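Local coordinates for protein thiaminase-I (PDB 4HCW) that belongs to the thiaminase I family and has a mixed alpha/beta fold resembling that of periplasmic binding proteins, at residues V27-T39 / N285-G299. Numbering follows the deposited sequence.
Sequences VKLINLIKDVLPT and NLLTNTLVLDLLGLG
An antiparallel helix pair packs here on one side of the alpha/beta fold: Ile33 and Val36, from helix 29-34 and the turn after it, meet Val292 and Leu295 of helix 290-298. The N-to-C directions of the two helices differ by 167°, and their axes approach to 10.1 Å. The interface is mostly apolar. Ile33 lies in its middle. Its CG1 is anti to the carbonyl carbon (chi1 -63°), and the extended chain carries CD1 to Leu296 CD2, 3.6 Å away. The CG2 branch turns instead to Val292 CG1. Both neighbours lie roughly crosswise to Ile33.

Val36 splits its two methyls between neighbouring turns of helix 290-298. CG1 touches Leu291 CD2 at 3.6 Å, while CG2 meets Leu295 CD1 at 3.8 Å. At the other end, Leu29 points toward helix 290-298. Its CD1 comes to 3.4 Å from the backbone O of Leu295, and its CD2 lies near the CA of Gly299.

Leu37 extends the apolar layer to the end of helix 275-288. Both of its methyls touch Leu286 CD2, and CD2 also meets Val292 CG2 at 4.1 Å. Leu13 of strand 8-13 contacts both Leu37 and Leu286, tying this end to the main sheet. On the far side of helix 290-298, Asp294 OD1 bonds to His311 NE2 of helix 306-313.

The junction between helices 275-288 and 290-298 is held by two asparagines. Asn289 is the N-cap of helix 290-298, and its OD1 accepts from Leu291 N. Its ND2 donates to Asn285 OD1 at 2.8 Å, tilted 15° from that carbonyl plane. ND2 of the Asn285 amide approaches Pro38 from the opposite direction, with CD as its nearest atom at 3.2 Å.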
loop_
_atom_site.group_PDB
_atom_site.type_symbol
_atom_site.label_atom_id
_atom_site.label_comp_id
_atom_site.label_asym_id
_atom_site.label_seq_id
_atom_site.Cartn_x
_atom_site.Cartn_y
_atom_site.Cartn_z
ATOM N N VAL A 27 4.001 -11.214 17.423
ATOM C CA VAL A 27 5.163 -10.363 17.195
ATOM C C VAL A 27 4.908 -9.383 16.055
ATOM O O VAL A 27 4.746 -9.784 14.904
ATOM C CB VAL A 27 6.418 -11.194 16.872
ATOM C CG1 VAL A 27 7.598 -10.279 16.578
ATOM C CG2 VAL A 27 6.740 -12.135 18.021
ATOM N N LYS A 28 4.870 -8.096 16.384
ATOM C CA LYS A 28 4.642 -7.054 15.390
ATOM C C LYS A 28 5.959 -6.533 14.831
ATOM O O LYS A 28 6.882 -6.224 15.584
ATOM C CB LYS A 28 3.847 -5.899 16.002
ATOM C CG LYS A 28 2.390 -6.219 16.290
ATOM C CD LYS A 28 1.988 -5.740 17.676
ATOM C CE LYS A 28 0.592 -5.141 17.678
ATOM N NZ LYS A 28 0.553 -3.841 16.951
ATOM N N LEU A 29 6.039 -6.435 13.508
ATOM C CA LEU A 29 7.236 -5.928 12.847
ATOM C C LEU A 29 7.469 -4.464 13.199
ATOM O O LEU A 29 8.609 -3.999 13.247
ATOM C CB LEU A 29 7.122 -6.088 11.330
ATOM C CG LEU A 29 8.337 -5.643 10.513
ATOM C CD1 LEU A 29 9.537 -6.531 10.809
ATOM C CD2 LEU A 29 8.022 -5.636 9.026
ATOM N N ILE A 30 6.381 -3.742 13.450
ATOM C CA ILE A 30 6.462 -2.330 13.802
ATOM C C ILE A 30 7.203 -2.132 15.127
ATOM O O ILE A 30 7.856 -1.110 15.336
ATOM C CB ILE A 30 5.059 -1.672 13.854
ATOM C CG1 ILE A 30 5.175 -0.154 14.012
ATOM C CG2 ILE A 30 4.209 -2.278 14.965
ATOM C CD1 ILE A 30 5.960 0.516 12.905
ATOM N N ASN A 31 7.114 -3.124 16.009
ATOM C CA ASN A 31 7.816 -3.072 17.284
ATOM C C ASN A 31 9.307 -3.340 17.122
ATOM O O ASN A 31 10.133 -2.740 17.811
ATOM C CB ASN A 31 7.205 -4.058 18.282
ATOM C CG ASN A 31 5.825 -3.635 18.747
ATOM O OD1 ASN A 31 5.493 -2.450 18.744
ATOM N ND2 ASN A 31 5.015 -4.607 19.155
ATOM N N LEU A 32 9.647 -4.244 16.208
ATOM C CA LEU A 32 11.043 -4.554 15.926
ATOM C C LEU A 32 11.753 -3.345 15.327
ATOM O O LEU A 32 12.897 -3.054 15.669
ATOM C CB LEU A 32 11.154 -5.751 14.979
ATOM C CG LEU A 32 10.632 -7.091 15.503
ATOM C CD1 LEU A 32 10.932 -8.206 14.514
ATOM C CD2 LEU A 32 11.226 -7.403 16.870
ATOM N N ILE A 33 11.062 -2.642 14.435
ATOM C CA ILE A 33 11.614 -1.449 13.803
ATOM C C ILE A 33 11.732 -0.301 14.802
ATOM O O ILE A 33 12.729 0.421 14.816
ATOM C CB ILE A 33 10.765 -1.007 12.595
ATOM C CG1 ILE A 33 10.776 -2.092 11.517
ATOM C CG2 ILE A 33 11.275 0.308 12.024
ATOM C CD1 ILE A 33 10.033 -1.709 10.263
ATOM N N LYS A 34 10.714 -0.147 15.643
ATOM C CA LYS A 34 10.699 0.904 16.656
ATOM C C LYS A 34 11.872 0.790 17.627
ATOM O O LYS A 34 12.410 1.799 18.082
ATOM C CB LYS A 34 9.377 0.884 17.427
ATOM C CG LYS A 34 8.447 2.041 17.096
ATOM C CD LYS A 34 7.052 1.810 17.656
ATOM C CE LYS A 34 7.080 1.580 19.159
ATOM N NZ LYS A 34 5.722 1.280 19.694
ATOM N N ASP A 35 12.273 -0.441 17.933
ATOM C CA ASP A 35 13.363 -0.677 18.875
ATOM C C ASP A 35 14.736 -0.413 18.255
ATOM O O ASP A 35 15.757 -0.483 18.939
ATOM C CB ASP A 35 13.297 -2.103 19.428
ATOM C CG ASP A 35 12.052 -2.353 20.259
ATOM O OD1 ASP A 35 11.525 -1.386 20.850
ATOM O OD2 ASP A 35 11.601 -3.515 20.325
ATOM N N VAL A 36 14.752 -0.109 16.961
ATOM C CA VAL A 36 15.995 0.150 16.241
ATOM C C VAL A 36 16.201 1.651 16.033
ATOM O O VAL A 36 17.333 2.139 16.002
ATOM C CB VAL A 36 16.008 -0.580 14.877
ATOM C CG1 VAL A 36 17.236 -0.202 14.065
ATOM C CG2 VAL A 36 15.946 -2.085 15.083
ATOM N N LEU A 37 15.098 2.380 15.908
ATOM C CA LEU A 37 15.147 3.818 15.673
ATOM C C LEU A 37 15.735 4.574 16.864
ATOM O O LEU A 37 15.457 4.240 18.016
ATOM C CB LEU A 37 13.748 4.348 15.354
ATOM C CG LEU A 37 13.013 3.602 14.239
ATOM C CD1 LEU A 37 11.651 4.225 13.978
ATOM C CD2 LEU A 37 13.850 3.568 12.971
ATOM N N PRO A 38 16.558 5.597 16.584
ATOM C CA PRO A 38 17.203 6.418 17.613
ATOM C C PRO A 38 16.232 7.401 18.256
ATOM O O PRO A 38 15.419 8.011 17.561
ATOM C CB PRO A 38 18.272 7.177 16.826
ATOM C CG PRO A 38 17.711 7.285 15.455
ATOM C CD PRO A 38 16.956 6.006 15.226
ATOM N N THR A 39 16.323 7.554 19.573
ATOM C CA THR A 39 15.440 8.455 20.305
ATOM C C THR A 39 16.127 9.774 20.650
ATOM O O THR A 39 15.611 10.564 21.441
ATOM C CB THR A 39 14.914 7.801 21.597
ATOM O OG1 THR A 39 16.014 7.275 22.350
ATOM C CG2 THR A 39 13.951 6.671 21.267
ATOM N N ASN A 285 16.914 8.402 7.922
ATOM C CA ASN A 285 17.229 7.164 8.619
ATOM C C ASN A 285 16.202 6.083 8.309
ATOM O O ASN A 285 16.559 4.958 7.971
ATOM C CB ASN A 285 17.302 7.398 10.127
ATOM C CG ASN A 285 17.761 6.168 10.883
ATOM O OD1 ASN A 285 18.661 5.453 10.441
ATOM N ND2 ASN A 285 17.135 5.908 12.022
ATOM N N LEU A 286 14.924 6.434 8.416
ATOM C CA LEU A 286 13.833 5.493 8.174
ATOM C C LEU A 286 13.858 4.885 6.774
ATOM O O LEU A 286 13.360 3.780 6.563
ATOM C CB LEU A 286 12.480 6.170 8.405
ATOM C CG LEU A 286 11.945 6.215 9.836
ATOM C CD1 LEU A 286 10.691 7.070 9.899
ATOM C CD2 LEU A 286 11.655 4.809 10.330
ATOM N N LEU A 287 14.442 5.606 5.822
ATOM C CA LEU A 287 14.396 5.191 4.426
ATOM C C LEU A 287 15.711 4.611 3.907
ATOM O O LEU A 287 15.724 3.915 2.892
ATOM C CB LEU A 287 13.960 6.361 3.542
ATOM C CG LEU A 287 12.646 7.042 3.932
ATOM C CD1 LEU A 287 12.297 8.148 2.950
ATOM C CD2 LEU A 287 11.522 6.025 4.022
ATOM N N THR A 288 16.813 4.891 4.596
ATOM C CA THR A 288 18.127 4.476 4.105
ATOM C C THR A 288 18.883 3.521 5.033
ATOM O O THR A 288 19.846 2.881 4.609
ATOM C CB THR A 288 19.026 5.689 3.787
ATOM O OG1 THR A 288 19.265 6.438 4.986
ATOM C CG2 THR A 288 18.365 6.588 2.753
ATOM N N ASN A 289 18.455 3.430 6.289
ATOM C CA ASN A 289 19.095 2.531 7.248
ATOM C C ASN A 289 18.967 1.078 6.806
ATOM O O ASN A 289 17.862 0.554 6.679
ATOM C CB ASN A 289 18.496 2.712 8.645
ATOM C CG ASN A 289 19.352 2.099 9.740
ATOM O OD1 ASN A 289 19.918 1.019 9.577
ATOM N ND2 ASN A 289 19.446 2.793 10.869
ATOM N N THR A 290 20.108 0.434 6.579
ATOM C CA THR A 290 20.135 -0.933 6.067
ATOM C C THR A 290 19.504 -1.935 7.028
ATOM O O THR A 290 18.964 -2.953 6.598
ATOM C CB THR A 290 21.570 -1.384 5.735
ATOM O OG1 THR A 290 22.380 -1.318 6.915
ATOM C CG2 THR A 290 22.172 -0.492 4.661
ATOM N N LEU A 291 19.572 -1.650 8.324
ATOM C CA LEU A 291 18.979 -2.536 9.319
ATOM C C LEU A 291 17.457 -2.467 9.266
ATOM O O LEU A 291 16.777 -3.483 9.407
ATOM C CB LEU A 291 19.483 -2.202 10.724
ATOM C CG LEU A 291 18.965 -3.104 11.848
ATOM C CD1 LEU A 291 19.187 -4.571 11.510
ATOM C CD2 LEU A 291 19.632 -2.757 13.167
ATOM N N VAL A 292 16.929 -1.265 9.060
ATOM C CA VAL A 292 15.491 -1.084 8.915
ATOM C C VAL A 292 15.016 -1.740 7.623
ATOM O O VAL A 292 13.987 -2.415 7.599
ATOM C CB VAL A 292 15.105 0.406 8.912
ATOM C CG1 VAL A 292 13.609 0.570 8.694
ATOM C CG2 VAL A 292 15.530 1.066 10.215
ATOM N N LEU A 293 15.782 -1.544 6.552
ATOM C CA LEU A 293 15.469 -2.147 5.263
ATOM C C LEU A 293 15.482 -3.671 5.346
ATOM O O LEU A 293 14.602 -4.335 4.798
ATOM C CB LEU A 293 16.450 -1.671 4.189
ATOM C CG LEU A 293 16.411 -0.184 3.828
ATOM C CD1 LEU A 293 17.395 0.122 2.707
ATOM C CD2 LEU A 293 15.004 0.241 3.439
ATOM N N ASP A 294 16.479 -4.219 6.034
ATOM C CA ASP A 294 16.591 -5.666 6.190
ATOM C C ASP A 294 15.422 -6.231 6.992
ATOM O O ASP A 294 14.923 -7.315 6.696
ATOM C CB ASP A 294 17.921 -6.045 6.848
ATOM C CG ASP A 294 19.106 -5.871 5.914
ATOM O OD1 ASP A 294 18.930 -6.044 4.689
ATOM O OD2 ASP A 294 20.212 -5.563 6.405
ATOM N N LEU A 295 14.991 -5.486 8.005
ATOM C CA LEU A 295 13.848 -5.888 8.816
ATOM C C LEU A 295 12.560 -5.834 8.004
ATOM O O LEU A 295 11.684 -6.685 8.160
ATOM C CB LEU A 295 13.731 -5.008 10.061
ATOM C CG LEU A 295 14.749 -5.271 11.172
ATOM C CD1 LEU A 295 14.683 -4.180 12.222
ATOM C CD2 LEU A 295 14.512 -6.635 11.801
ATOM N N LEU A 296 12.451 -4.831 7.137
ATOM C CA LEU A 296 11.313 -4.721 6.231
ATOM C C LEU A 296 11.266 -5.920 5.293
ATOM O O LEU A 296 10.191 -6.389 4.922
ATOM C CB LEU A 296 11.388 -3.426 5.419
ATOM C CG LEU A 296 11.080 -2.122 6.154
ATOM C CD1 LEU A 296 11.316 -0.929 5.241
ATOM C CD2 LEU A 296 9.651 -2.127 6.669
ATOM N N GLY A 297 12.442 -6.414 4.917
ATOM C CA GLY A 297 12.547 -7.565 4.041
ATOM C C GLY A 297 12.033 -8.838 4.684
ATOM O O GLY A 297 11.593 -9.756 3.993
ATOM N N LEU A 298 12.087 -8.896 6.011
ATOM C CA LEU A 298 11.616 -10.067 6.741
ATOM C C LEU A 298 10.093 -10.152 6.718
ATOM O O LEU A 298 9.518 -11.232 6.852
ATOM C CB LEU A 298 12.121 -10.041 8.184
ATOM C CG LEU A 298 13.639 -10.011 8.371
ATOM C CD1 LEU A 298 13.999 -9.987 9.849
ATOM C CD2 LEU A 298 14.292 -11.194 7.673
ATOM N N GLY A 299 9.445 -9.005 6.545
ATOM C CA GLY A 299 7.996 -8.949 6.502
ATOM C C GLY A 299 7.466 -8.740 5.097
ATOM O O GLY A 299 6.276 -8.487 4.907
#